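PDB 3HL0: maleylacetate reductase, which catalyses the NADH-dependent reduction of maleylacetate to 3-oxoadipate, probably as a step in the breakdown of gamma-resorcylate. Local coordinates for residues Pro118-Ala122 / Arg218-Leu222; Ala183-Asn187 / Gly233-Met237; Ser238-Lys242 / Tyr328-Ile334; Val261-Thr266 / Leu342-Ala346. All coordinates share one frame; numbering follows the deposited sequence. Where two conformers were deposited one is given.

In the fold
Contact 1 joins the two halves of the enzyme and lies on the coenzyme: T119, T120 and A122 belong to the NAD pocket. The other three contacts lie within the helical C-terminal half. Contact 2 uses the far end of the helix that serves contact 1, their centres about 22 Å apart. Contact 3 begins just after it in the chain; their centres are about 12 Å apart, and R184 of contact 2 and W329 of contact 3 form a cation-pi pair. Contact 4 lies about 14 Å from contact 3 between centres, and H240 ND1 and T266 OG1, 2.8 Å apart, connect the two. The side chains of A234, K242 and L262 are about 11, 12 and 13 Å from NAD.

Contact 1: residues Pro118-Ala122 / Arg218-Leu222; sequences PTTYA and RETAL. With NAD (nicotinamide-adenine-dinucleotide), chain D.
Y121 reaches out from the loop after strand 113-118, and its phenol ends against the guanidinium of R218 on helix 215-234. The loop leaves a strand of the parallel nucleotide-binding sheet, while the helix belongs to the helical C-terminal half of this iron-containing alcohol dehydrogenase fold, so the pair bridges the two halves. The side chains cross at about a right angle, with ring and guanidinium planes 42° apart. R218 NH1 donates to Y121 OH over 3.1 Å, fairly straight at 158°, and the oxygen lies in the guanidinium plane. The arginine chain bends at chi2 (-66°) and runs extended from there to the phenol. Its head is gripped elsewhere too, by P212 O at NE, L161 O at NH2 and S166 OG at NH1, which fixes the plane offered to the tyrosine. A water lies in the plane of the ring at its edge, 2.7 Å from Y121 OH, and donates to R218 O; the phenol is thus tied to both the side chain and the backbone of one residue. A221 CB packs obliquely on the ring, 3.7 Å from Y121 CZ, and L222 CD1 comes within 3.9 Å of T120 O. Behind the tyrosine, the same loop holds the coenzyme. T119 O accepts from N6A of the NAD adenine at 3.0 Å. In an ST turn, T120 OG1 accepts from A122 N, and the same hydroxyl donates to O2N of the NAD pyrophosphate at 2.6 Å.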
loop_
_atom_site.group_PDB
_atom_site.type_symbol
_atom_site.label_atom_id
_atom_site.label_comp_id
_atom_site.label_asym_id
_atom_site.label_seq_id
_atom_site.Cartn_x
_atom_site.Cartn_y
_atom_site.Cartn_z
ATOM N N PRO A 118 -7.776 -11.677 -12.000
ATOM C CA PRO A 118 -6.547 -11.008 -11.522
ATOM C C PRO A 118 -6.424 -9.624 -12.124
ATOM O O PRO A 118 -6.698 -9.445 -13.298
ATOM C CB PRO A 118 -5.399 -11.908 -12.008
ATOM C CG PRO A 118 -6.036 -13.196 -12.473
ATOM C CD PRO A 118 -7.500 -12.870 -12.833
ATOM N N THR A 119 -5.932 -8.662 -11.332
ATOM C CA THR A 119 -5.797 -7.295 -11.841
ATOM C C THR A 119 -4.376 -6.774 -11.632
ATOM O O THR A 119 -4.127 -5.590 -11.816
ATOM C CB THR A 119 -6.830 -6.347 -11.194
ATOM O OG1 THR A 119 -6.609 -6.299 -9.762
ATOM C CG2 THR A 119 -8.302 -6.845 -11.461
ATOM N N THR A 120 -3.466 -7.647 -11.194
ATOM C CA THR A 120 -2.025 -7.306 -11.161
ATOM C C THR A 120 -1.264 -8.410 -11.857
ATOM O O THR A 120 -1.862 -9.265 -12.538
ATOM C CB THR A 120 -1.444 -7.124 -9.728
ATOM O OG1 THR A 120 -1.335 -8.400 -9.071
ATOM C CG2 THR A 120 -2.310 -6.165 -8.879
ATOM N N TYR A 121 0.063 -8.413 -11.700
ATOM C CA TYR A 121 0.914 -9.390 -12.359
ATOM C C TYR A 121 1.484 -10.428 -11.400
ATOM O O TYR A 121 2.386 -11.173 -11.739
ATOM C CB TYR A 121 2.038 -8.664 -13.116
ATOM C CG TYR A 121 1.484 -7.617 -14.107
ATOM C CD1 TYR A 121 0.394 -7.920 -14.949
ATOM C CD2 TYR A 121 2.036 -6.325 -14.167
ATOM C CE1 TYR A 121 -0.119 -6.972 -15.826
ATOM C CE2 TYR A 121 1.530 -5.361 -15.027
ATOM C CZ TYR A 121 0.449 -5.697 -15.865
ATOM O OH TYR A 121 -0.022 -4.724 -16.705
ATOM N N ALA A 122 0.935 -10.491 -10.201
ATOM C CA ALA A 122 1.478 -11.387 -9.141
ATOM C C ALA A 122 1.447 -12.871 -9.514
ATOM O O ALA A 122 2.346 -13.624 -9.117
ATOM C CB ALA A 122 0.674 -11.176 -7.805
ATOM N N ARG A 218 -1.138 -3.783 -22.336
ATOM C CA ARG A 218 -1.747 -4.417 -21.170
ATOM C C ARG A 218 -2.051 -5.901 -21.417
ATOM O O ARG A 218 -1.822 -6.724 -20.544
ATOM C CB ARG A 218 -3.000 -3.674 -20.672
ATOM C CG ARG A 218 -2.687 -2.293 -20.033
ATOM C CD ARG A 218 -1.886 -2.406 -18.735
ATOM N NE ARG A 218 -1.925 -1.098 -18.067
ATOM C CZ ARG A 218 -1.463 -0.856 -16.849
ATOM N NH1 ARG A 218 -0.844 -1.809 -16.143
ATOM N NH2 ARG A 218 -1.642 0.363 -16.339
ATOM N N GLU A 219 -2.555 -6.227 -22.607
ATOM C CA GLU A 219 -2.830 -7.630 -22.904
ATOM C C GLU A 219 -1.549 -8.449 -22.842
ATOM O O GLU A 219 -1.542 -9.560 -22.250
ATOM C CB GLU A 219 -3.499 -7.741 -24.296
ATOM C CG GLU A 219 -4.935 -7.229 -24.271
ATOM C CD GLU A 219 -5.573 -7.329 -25.647
ATOM O OE1 GLU A 219 -4.834 -7.297 -26.650
ATOM O OE2 GLU A 219 -6.805 -7.457 -25.718
ATOM N N THR A 220 -0.497 -7.918 -23.439
ATOM C CA THR A 220 0.764 -8.625 -23.532
ATOM C C THR A 220 1.312 -8.814 -22.113
ATOM O O THR A 220 1.781 -9.904 -21.765
ATOM C CB THR A 220 1.743 -7.862 -24.429
ATOM O OG1 THR A 220 1.162 -7.839 -25.757
ATOM C CG2 THR A 220 3.069 -8.570 -24.504
ATOM N N ALA A 221 1.254 -7.761 -21.296
ATOM C CA ALA A 221 1.798 -7.942 -19.930
ATOM C C ALA A 221 0.982 -8.948 -19.108
ATOM O O ALA A 221 1.529 -9.701 -18.313
ATOM C CB ALA A 221 1.830 -6.615 -19.195
ATOM N N LEU A 222 -0.340 -8.946 -19.253
ATOM C CA LEU A 222 -1.153 -9.886 -18.508
ATOM C C LEU A 222 -0.907 -11.352 -18.958
ATOM O O LEU A 222 -0.866 -12.269 -18.144
ATOM C CB LEU A 222 -2.616 -9.482 -18.650
ATOM C CG LEU A 222 -3.558 -10.145 -17.668
ATOM C CD1 LEU A 222 -3.211 -9.977 -16.146
ATOM C CD2 LEU A 222 -4.965 -9.600 -17.897
HETATM P PA NAD D . -1.939 -6.455 -3.779
HETATM O O1A NAD D . -2.920 -7.519 -4.132
HETATM O O2A NAD D . -1.476 -6.373 -2.374
HETATM O O5B NAD D . -2.464 -5.072 -4.374
HETATM C C5B NAD D . -1.849 -3.858 -3.930
HETATM C C4B NAD D . -2.882 -2.749 -4.063
HETATM O O4B NAD D . -3.135 -2.517 -5.448
HETATM C C3B NAD D . -4.218 -3.120 -3.392
HETATM O O3B NAD D . -4.762 -2.022 -2.638
HETATM C C2B NAD D . -5.084 -3.448 -4.588
HETATM O O2B NAD D . -6.461 -3.229 -4.357
HETATM C C1B NAD D . -4.537 -2.510 -5.674
HETATM N N9A NAD D . -4.808 -2.988 -7.052
HETATM C C8A NAD D . -4.540 -4.243 -7.567
HETATM N N7A NAD D . -4.927 -4.274 -8.863
HETATM C C5A NAD D . -5.461 -3.058 -9.198
HETATM C C6A NAD D . -6.010 -2.561 -10.380
HETATM N N6A NAD D . -5.867 -3.154 -11.593
HETATM N N1A NAD D . -6.477 -1.246 -10.340
HETATM C C2A NAD D . -6.371 -0.480 -9.201
HETATM N N3A NAD D . -5.821 -0.961 -8.040
HETATM C C4A NAD D . -5.373 -2.251 -8.053
HETATM O O3 NAD D . -0.548 -6.643 -4.616
HETATM P PN NAD D . 0.084 -7.950 -5.342
HETATM O O1N NAD D . 1.520 -7.598 -5.547
HETATM O O2N NAD D . -0.784 -8.229 -6.485
HETATM O O5D NAD D . 0.001 -9.135 -4.272
HETATM C C5D NAD D . 0.915 -9.241 -3.184
HETATM C C4D NAD D . 0.396 -10.353 -2.271
HETATM O O4D NAD D . 0.225 -11.525 -3.055
HETATM C C3D NAD D . 1.440 -10.689 -1.213
HETATM O O3D NAD D . 0.740 -11.097 -0.027
HETATM C C2D NAD D . 2.180 -11.851 -1.832
HETATM O O2D NAD D . 2.855 -12.691 -0.894
HETATM C C1D NAD D . 1.050 -12.567 -2.549
HETATM N N1N NAD D . 1.497 -13.415 -3.646
HETATM C C2N NAD D . 1.203 -14.742 -3.550
HETATM C C3N NAD D . 1.603 -15.589 -4.561
HETATM C C7N NAD D . 1.198 -16.992 -4.369
HETATM O O7N NAD D . 1.512 -17.799 -5.395
HETATM N N7N NAD D . 0.573 -17.409 -3.241
HETATM C C4N NAD D . 2.281 -15.121 -5.741
HETATM C C5N NAD D . 2.577 -13.758 -5.814
HETATM C C6N NAD D . 2.185 -12.919 -4.756
HETATM O O HOH W 1 -2.123 -5.782 -18.022
#

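Contact 2: residues Ala183-Asn187 / Gly233-Met237; sequences ARDRN and GAVGM
V235, the first residue to leave the helical course at the end of helix 215-234, presses its isopropyl group into the type I beta turn that runs from A183 to R186. Its two methyls divide the work. CG2 packs on A183 CB at 3.8 Å, while CG1 lies 3.5 Å from D185 O and also meets N187 ND2. N187 has its own task as the N-cap of helix 188-210, where its OD1 takes the N-H of A190. D185 supplies the polar half of the contact. Its CG sits between the backbone N and the carbonyl carbon (chi1 58°), which swings the carboxylate over to the 233-237 segment. There OD1 accepts from G236 N at 2.8 Å, almost straight at 168°, through its syn lone pair. The same oxygen passes 3.5 Å from V235 CB. Alongside, A183 CB comes within 3.3 Å of G236 O. The contact thus joins the connection between helices 163-180 and 188-210 to the exit of helix 215-234. Its chemistry pairs a buried valine with an exposed carboxylate: the apolar part probably sets how close the two segments come, and the single, well-aligned N-H bond probably fixes how G236 is turned.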
loop_
_atom_site.group_PDB
_atom_site.type_symbol
_atom_site.label_atom_id
_atom_site.label_comp_id
_atom_site.label_asym_id
_atom_site.label_seq_id
_atom_site.Cartn_x
_atom_site.Cartn_y
_atom_site.Cartn_z
ATOM N N ALA A 183 15.300 -24.147 -11.740
ATOM C CA ALA A 183 14.684 -24.997 -10.713
ATOM C C ALA A 183 15.332 -26.388 -10.663
ATOM O O ALA A 183 15.705 -26.936 -11.679
ATOM C CB ALA A 183 13.177 -25.166 -10.995
ATOM N N ARG A 184 15.398 -26.954 -9.472
ATOM C CA ARG A 184 15.912 -28.313 -9.343
ATOM C C ARG A 184 15.033 -29.274 -10.147
ATOM O O ARG A 184 15.560 -30.210 -10.777
ATOM C CB ARG A 184 15.943 -28.743 -7.884
ATOM C CG ARG A 184 16.883 -29.950 -7.711
ATOM C CD ARG A 184 16.905 -30.290 -6.240
ATOM N NE ARG A 184 18.011 -31.188 -5.930
ATOM C CZ ARG A 184 18.328 -31.573 -4.694
ATOM N NH1 ARG A 184 19.364 -32.387 -4.500
ATOM N NH2 ARG A 184 17.615 -31.141 -3.658
ATOM N N ASP A 185 13.728 -29.029 -10.133
ATOM C CA ASP A 185 12.741 -29.846 -10.876
ATOM C C ASP A 185 12.277 -29.145 -12.155
ATOM O O ASP A 185 11.079 -29.260 -12.585
ATOM C CB ASP A 185 11.548 -30.188 -9.986
ATOM C CG ASP A 185 10.836 -28.958 -9.424
ATOM O OD1 ASP A 185 11.416 -27.847 -9.405
ATOM O OD2 ASP A 185 9.655 -29.075 -8.986
ATOM N N ARG A 186 13.225 -28.447 -12.781
ATOM C CA ARG A 186 12.969 -27.781 -14.052
ATOM C C ARG A 186 12.577 -28.810 -15.133
ATOM O O ARG A 186 13.070 -29.977 -15.156
ATOM C CB ARG A 186 14.200 -26.991 -14.493
ATOM C CG ARG A 186 15.427 -27.841 -14.736
ATOM C CD ARG A 186 16.637 -26.959 -14.964
ATOM N NE ARG A 186 17.884 -27.724 -14.961
ATOM C CZ ARG A 186 18.737 -27.757 -13.943
ATOM N NH1 ARG A 186 19.848 -28.472 -14.054
ATOM N NH2 ARG A 186 18.497 -27.058 -12.820
ATOM N N ASN A 187 11.703 -28.381 -16.041
ATOM C CA ASN A 187 11.309 -29.262 -17.150
ATOM C C ASN A 187 11.170 -28.388 -18.393
ATOM O O ASN A 187 11.086 -27.147 -18.315
ATOM C CB ASN A 187 10.037 -30.046 -16.790
ATOM C CG ASN A 187 8.782 -29.184 -16.752
ATOM O OD1 ASN A 187 8.329 -28.690 -17.789
ATOM N ND2 ASN A 187 8.233 -29.008 -15.575
ATOM N N GLY A 233 3.735 -21.895 -10.074
ATOM C CA GLY A 233 2.875 -22.979 -9.618
ATOM C C GLY A 233 3.481 -24.352 -9.787
ATOM O O GLY A 233 3.195 -25.215 -8.957
ATOM N N ALA A 234 4.361 -24.523 -10.783
ATOM C CA ALA A 234 4.770 -25.851 -11.320
ATOM C C ALA A 234 6.096 -26.347 -10.751
ATOM O O ALA A 234 6.257 -27.548 -10.485
ATOM C CB ALA A 234 4.911 -25.795 -12.808
ATOM N N VAL A 235 7.081 -25.451 -10.641
ATOM C CA VAL A 235 8.429 -25.887 -10.281
ATOM C C VAL A 235 8.934 -25.142 -9.036
ATOM O O VAL A 235 8.303 -24.169 -8.579
ATOM C CB VAL A 235 9.424 -25.790 -11.484
ATOM C CG1 VAL A 235 8.864 -26.616 -12.672
ATOM C CG2 VAL A 235 9.636 -24.310 -11.950
ATOM N N GLY A 236 10.035 -25.602 -8.470
ATOM C CA GLY A 236 10.495 -25.053 -7.214
ATOM C C GLY A 236 11.272 -23.753 -7.433
ATOM O O GLY A 236 12.146 -23.668 -8.293
HETATM N N MSE A 237 10.972 -22.757 -6.604
HETATM C CA MSE A 237 11.762 -21.542 -6.596
HETATM C C MSE A 237 13.007 -21.745 -5.696
HETATM O O MSE A 237 13.270 -22.866 -5.193
HETATM C CB MSE A 237 10.879 -20.392 -6.093
HETATM C CG MSE A 237 9.608 -20.159 -6.930
HETATM SE SE MSE A 237 9.914 -19.527 -8.735
HETATM C CE MSE A 237 9.865 -21.243 -9.694
HETATM O O HOH W 2 14.463 -25.517 -7.091
#

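Contact 3: residues Ser238-Lys242 / Tyr328-Ile334; sequences SLHHK and YWCPRPI
K242 lies along one face of the Y328 ring, the two side chains running past each other in opposite directions. Its CB starts 3.6 Å from Y328 CZ, at the hydroxyl end. CG then stands over the middle of the ring, 3.7 Å from the centroid and 9° off the normal, a clean CH-pi contact. CD passes 4.1 Å from Y328 CD1, and CE reaches the inner end of the ring at 3.9 Å from Y328 CG. The bend at chi2 (-80°) starts the chain along the ring; after CE the turn at chi4 carries NZ off, and its 5.4 Å from the centroid allows at most a weak cation-pi attraction. At the ring's edge, in its plane, stands S238 OG. Being anti to its own backbone nitrogen (chi1 -175°), this hydroxyl faces the loop 328-334 and donates to W329 O at 2.8 Å, in the carbonyl plane and on a lone pair. Deeper in, L239 CD1 meets both Y328 OH and I334 CD1, and L239 CB faces C330 SG. The loop leading into helix 336-348 is thereby laid over the first turn of helix 239-251, where S238 holds the N-cap position but spends its hydroxyl on W329 O instead of capping. The contact is mostly apolar packing: the lysine acts here through its methylenes more than its charge, and one buried serine bond secures the loop backbone.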
loop_
_atom_site.group_PDB
_atom_site.type_symbol
_atom_site.label_atom_id
_atom_site.label_comp_id
_atom_site.label_asym_id
_atom_site.label_seq_id
_atom_site.Cartn_x
_atom_site.Cartn_y
_atom_site.Cartn_z
ATOM N N SER A 238 13.810 -20.702 -5.513
ATOM C CA SER A 238 15.090 -20.870 -4.844
ATOM C C SER A 238 15.443 -19.554 -4.154
ATOM O O SER A 238 14.542 -18.904 -3.611
ATOM C CB SER A 238 16.158 -21.378 -5.849
ATOM O OG SER A 238 17.367 -21.634 -5.130
ATOM N N LEU A 239 16.704 -19.150 -4.235
ATOM C CA LEU A 239 17.211 -18.016 -3.473
ATOM C C LEU A 239 16.336 -16.753 -3.590
ATOM O O LEU A 239 16.042 -16.084 -2.592
ATOM C CB LEU A 239 18.632 -17.699 -3.941
ATOM C CG LEU A 239 19.211 -16.366 -3.462
ATOM C CD1 LEU A 239 19.358 -16.370 -1.946
ATOM C CD2 LEU A 239 20.548 -16.100 -4.177
ATOM N N HIS A 240 15.938 -16.413 -4.808
ATOM C CA HIS A 240 15.224 -15.148 -4.926
ATOM C C HIS A 240 13.952 -15.133 -4.111
ATOM O O HIS A 240 13.713 -14.190 -3.343
ATOM C CB HIS A 240 14.947 -14.778 -6.387
ATOM C CG HIS A 240 14.114 -13.533 -6.496
ATOM N ND1 HIS A 240 14.646 -12.260 -6.413
ATOM C CD2 HIS A 240 12.772 -13.387 -6.541
ATOM C CE1 HIS A 240 13.656 -11.379 -6.457
ATOM N NE2 HIS A 240 12.505 -12.042 -6.525
ATOM N N HIS A 241 13.107 -16.137 -4.303
ATOM C CA HIS A 241 11.807 -16.091 -3.589
ATOM C C HIS A 241 12.013 -16.315 -2.079
ATOM O O HIS A 241 11.296 -15.718 -1.289
ATOM C CB HIS A 241 10.806 -17.083 -4.222
ATOM C CG HIS A 241 10.371 -16.693 -5.609
ATOM N ND1 HIS A 241 11.203 -16.811 -6.704
ATOM C CD2 HIS A 241 9.201 -16.191 -6.070
ATOM C CE1 HIS A 241 10.559 -16.385 -7.786
ATOM N NE2 HIS A 241 9.346 -15.988 -7.427
ATOM N N LYS A 242 12.962 -17.164 -1.692
ATOM C CA LYS A 242 13.239 -17.378 -0.246
ATOM C C LYS A 242 13.705 -16.099 0.430
ATOM O O LYS A 242 13.186 -15.729 1.491
ATOM C CB LYS A 242 14.250 -18.490 -0.068
ATOM C CG LYS A 242 13.685 -19.865 -0.495
ATOM C CD LYS A 242 12.805 -20.475 0.592
ATOM C CE LYS A 242 12.652 -21.976 0.412
ATOM N NZ LYS A 242 11.703 -22.303 -0.705
ATOM N N TYR A 328 17.963 -24.820 1.785
ATOM C CA TYR A 328 17.150 -25.230 0.641
ATOM C C TYR A 328 18.074 -25.289 -0.546
ATOM O O TYR A 328 19.192 -24.757 -0.496
ATOM C CB TYR A 328 16.007 -24.238 0.367
ATOM C CG TYR A 328 16.500 -22.812 0.197
ATOM C CD1 TYR A 328 16.521 -21.941 1.274
ATOM C CD2 TYR A 328 16.940 -22.351 -1.053
ATOM C CE1 TYR A 328 16.997 -20.635 1.140
ATOM C CE2 TYR A 328 17.390 -21.053 -1.206
ATOM C CZ TYR A 328 17.415 -20.209 -0.118
ATOM O OH TYR A 328 17.872 -18.934 -0.278
ATOM N N TRP A 329 17.614 -25.908 -1.629
ATOM C CA TRP A 329 18.473 -26.073 -2.813
ATOM C C TRP A 329 18.577 -24.847 -3.716
ATOM O O TRP A 329 17.572 -24.170 -3.979
ATOM C CB TRP A 329 18.045 -27.273 -3.647
ATOM C CG TRP A 329 19.093 -27.703 -4.623
ATOM C CD1 TRP A 329 20.153 -28.544 -4.373
ATOM C CD2 TRP A 329 19.179 -27.348 -6.003
ATOM N NE1 TRP A 329 20.903 -28.714 -5.520
ATOM C CE2 TRP A 329 20.326 -27.983 -6.529
ATOM C CE3 TRP A 329 18.414 -26.509 -6.846
ATOM C CZ2 TRP A 329 20.721 -27.823 -7.862
ATOM C CZ3 TRP A 329 18.792 -26.380 -8.172
ATOM C CH2 TRP A 329 19.931 -27.026 -8.666
ATOM N N CYS A 330 19.802 -24.585 -4.168
ATOM C CA CYS A 330 20.099 -23.569 -5.177
ATOM C C CYS A 330 21.266 -24.102 -6.027
ATOM O O CYS A 330 22.177 -24.725 -5.470
ATOM C CB CYS A 330 20.538 -22.297 -4.428
ATOM S SG CYS A 330 20.847 -20.856 -5.416
ATOM N N PRO A 331 21.303 -23.791 -7.340
ATOM C CA PRO A 331 22.476 -24.227 -8.137
ATOM C C PRO A 331 23.828 -23.739 -7.574
ATOM O O PRO A 331 24.856 -24.393 -7.744
ATOM C CB PRO A 331 22.242 -23.582 -9.507
ATOM C CG PRO A 331 20.699 -23.439 -9.573
ATOM C CD PRO A 331 20.316 -23.074 -8.170
ATOM N N ARG A 332 23.818 -22.584 -6.913
ATOM C CA ARG A 332 24.959 -22.112 -6.127
ATOM C C ARG A 332 24.552 -22.174 -4.668
ATOM O O ARG A 332 23.539 -21.568 -4.278
ATOM C CB ARG A 332 25.298 -20.661 -6.487
ATOM C CG ARG A 332 26.442 -20.100 -5.665
ATOM C CD ARG A 332 26.870 -18.787 -6.268
ATOM N NE ARG A 332 27.891 -18.157 -5.440
ATOM C CZ ARG A 332 28.175 -16.866 -5.495
ATOM N NH1 ARG A 332 27.521 -16.072 -6.354
ATOM N NH2 ARG A 332 29.133 -16.379 -4.692
ATOM N N PRO A 333 25.329 -22.890 -3.830
ATOM C CA PRO A 333 24.867 -23.041 -2.454
ATOM C C PRO A 333 24.778 -21.683 -1.735
ATOM O O PRO A 333 25.570 -20.762 -2.003
ATOM C CB PRO A 333 25.939 -23.927 -1.792
ATOM C CG PRO A 333 26.494 -24.718 -2.971
ATOM C CD PRO A 333 26.465 -23.784 -4.164
ATOM N N ILE A 334 23.773 -21.579 -0.876
ATOM C CA ILE A 334 23.593 -20.383 -0.083
ATOM C C ILE A 334 24.697 -20.380 0.991
ATOM O O ILE A 334 24.912 -21.377 1.721
ATOM C CB ILE A 334 22.200 -20.369 0.570
ATOM C CG1 ILE A 334 21.047 -20.499 -0.453
ATOM C CG2 ILE A 334 22.078 -19.165 1.471
ATOM C CD1 ILE A 334 21.151 -19.773 -1.726
#

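Contact 4: residues Val261-Thr266 / Leu342-Ala346; sequences VLLPHT and LLQRA
H265 and A346 meet at the centre of a helix-helix packing in the C-terminal half: helices 255-271 and 336-348 run roughly antiparallel here, their local axes 136° apart and 9.5 Å from each other at closest. The tight part is the imidazole laid against the backbone of the partner helix. A346 CA lies over one ring face, 3.8 Å from H265 NE2, and A346 CB makes a CH-pi contact above the same ring. That methyl also touches L262 CD2 at 3.8 Å, so the alanine sits between leucine and histidine. One turn back, L342 has its CG anti to the backbone nitrogen (chi1 -174°), which brings CD2 to 3.9 Å from H265 CB and lets CD1 rest near H265 O and T266. Packing is looser at the R345 edge, the partly exposed side. Of the arginine side chain only CB takes part, 3.7 Å from H265 ND1; the chain then bends away at chi2 and chi3, and NE forms a salt bridge with E348. The chemistry suggests that close fit does most of the work: a flat ring over a small residue allows close approach, leucines fill the flanks, and the arginine's charge is probably balanced by E348 of the same helix.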
loop_
_atom_site.group_PDB
_atom_site.type_symbol
_atom_site.label_atom_id
_atom_site.label_comp_id
_atom_site.label_asym_id
_atom_site.label_seq_id
_atom_site.Cartn_x
_atom_site.Cartn_y
_atom_site.Cartn_z
ATOM N N VAL A 261 13.670 -4.864 -6.301
ATOM C CA VAL A 261 15.010 -4.497 -5.837
ATOM C C VAL A 261 16.010 -5.663 -5.849
ATOM O O VAL A 261 17.167 -5.501 -6.288
ATOM C CB VAL A 261 14.943 -3.854 -4.451
ATOM C CG1 VAL A 261 16.370 -3.609 -3.903
ATOM C CG2 VAL A 261 14.231 -2.515 -4.564
ATOM N N LEU A 262 15.549 -6.814 -5.359
ATOM C CA LEU A 262 16.472 -7.958 -5.178
ATOM C C LEU A 262 16.772 -8.675 -6.490
ATOM O O LEU A 262 17.847 -9.257 -6.593
ATOM C CB LEU A 262 15.914 -8.961 -4.147
ATOM C CG LEU A 262 16.037 -8.462 -2.684
ATOM C CD1 LEU A 262 15.353 -9.486 -1.785
ATOM C CD2 LEU A 262 17.458 -8.283 -2.300
ATOM N N LEU A 263 15.809 -8.701 -7.419
ATOM C CA LEU A 263 15.907 -9.648 -8.583
ATOM C C LEU A 263 17.265 -9.576 -9.346
ATOM O O LEU A 263 17.859 -10.616 -9.633
ATOM C CB LEU A 263 14.710 -9.505 -9.523
ATOM C CG LEU A 263 14.685 -10.604 -10.605
ATOM C CD1 LEU A 263 14.582 -12.027 -10.056
ATOM C CD2 LEU A 263 13.557 -10.235 -11.555
ATOM N N PRO A 264 17.809 -8.378 -9.616
ATOM C CA PRO A 264 19.082 -8.377 -10.375
ATOM C C PRO A 264 20.229 -9.050 -9.588
ATOM O O PRO A 264 21.101 -9.643 -10.196
ATOM C CB PRO A 264 19.381 -6.885 -10.573
ATOM C CG PRO A 264 18.001 -6.227 -10.542
ATOM C CD PRO A 264 17.236 -7.018 -9.481
ATOM N N HIS A 265 20.197 -8.929 -8.267
ATOM C CA HIS A 265 21.254 -9.434 -7.383
ATOM C C HIS A 265 21.127 -10.900 -7.133
ATOM O O HIS A 265 22.144 -11.574 -7.072
ATOM C CB HIS A 265 21.180 -8.654 -6.073
ATOM C CG HIS A 265 21.311 -7.189 -6.303
ATOM N ND1 HIS A 265 22.516 -6.598 -6.616
ATOM C CD2 HIS A 265 20.373 -6.214 -6.356
ATOM C CE1 HIS A 265 22.308 -5.310 -6.835
ATOM N NE2 HIS A 265 21.022 -5.049 -6.679
ATOM N N THR A 266 19.893 -11.392 -6.974
ATOM C CA THR A 266 19.697 -12.819 -6.719
ATOM C C THR A 266 19.989 -13.575 -8.016
ATOM O O THR A 266 20.630 -14.651 -7.974
ATOM C CB THR A 266 18.276 -13.118 -6.196
ATOM O OG1 THR A 266 17.322 -12.578 -7.125
ATOM C CG2 THR A 266 18.102 -12.468 -4.806
ATOM N N LEU A 342 25.647 -9.875 -1.208
ATOM C CA LEU A 342 24.438 -9.658 -2.064
ATOM C C LEU A 342 23.551 -8.573 -1.400
ATOM O O LEU A 342 23.121 -7.607 -2.073
ATOM C CB LEU A 342 23.649 -10.983 -2.194
ATOM C CG LEU A 342 22.435 -11.036 -3.149
ATOM C CD1 LEU A 342 22.046 -12.503 -3.334
ATOM C CD2 LEU A 342 21.241 -10.301 -2.565
ATOM N N LEU A 343 23.282 -8.739 -0.100
ATOM C CA LEU A 343 22.491 -7.737 0.622
ATOM C C LEU A 343 23.139 -6.357 0.598
ATOM O O LEU A 343 22.435 -5.353 0.510
ATOM C CB LEU A 343 22.200 -8.260 2.036
ATOM C CG LEU A 343 21.235 -9.424 2.094
ATOM C CD1 LEU A 343 21.214 -9.974 3.544
ATOM C CD2 LEU A 343 19.821 -9.049 1.615
ATOM N N GLN A 344 24.468 -6.296 0.685
ATOM C CA GLN A 344 25.111 -5.004 0.638
ATOM C C GLN A 344 24.944 -4.334 -0.687
ATOM O O GLN A 344 24.661 -3.157 -0.738
ATOM C CB GLN A 344 26.599 -5.134 0.965
ATOM C CG GLN A 344 27.221 -3.802 1.293
ATOM C CD GLN A 344 26.818 -3.302 2.643
ATOM O OE1 GLN A 344 26.735 -4.071 3.569
ATOM N NE2 GLN A 344 26.544 -2.007 2.755
ATOM N N ARG A 345 25.104 -5.098 -1.769
ATOM C CA ARG A 345 24.874 -4.516 -3.098
ATOM C C ARG A 345 23.414 -4.043 -3.275
ATOM O O ARG A 345 23.195 -2.962 -3.855
ATOM C CB ARG A 345 25.177 -5.557 -4.188
ATOM C CG ARG A 345 26.645 -6.082 -4.258
ATOM C CD ARG A 345 27.691 -4.985 -4.451
ATOM N NE ARG A 345 28.082 -4.263 -3.228
ATOM C CZ ARG A 345 28.896 -4.766 -2.295
ATOM N NH1 ARG A 345 29.260 -4.004 -1.236
ATOM N NH2 ARG A 345 29.369 -6.014 -2.435
ATOM N N ALA A 346 22.466 -4.878 -2.850
ATOM C CA ALA A 346 21.026 -4.506 -2.938
ATOM C C ALA A 346 20.741 -3.303 -2.044
ATOM O O ALA A 346 20.008 -2.424 -2.445
ATOM C CB ALA A 346 20.144 -5.672 -2.562
#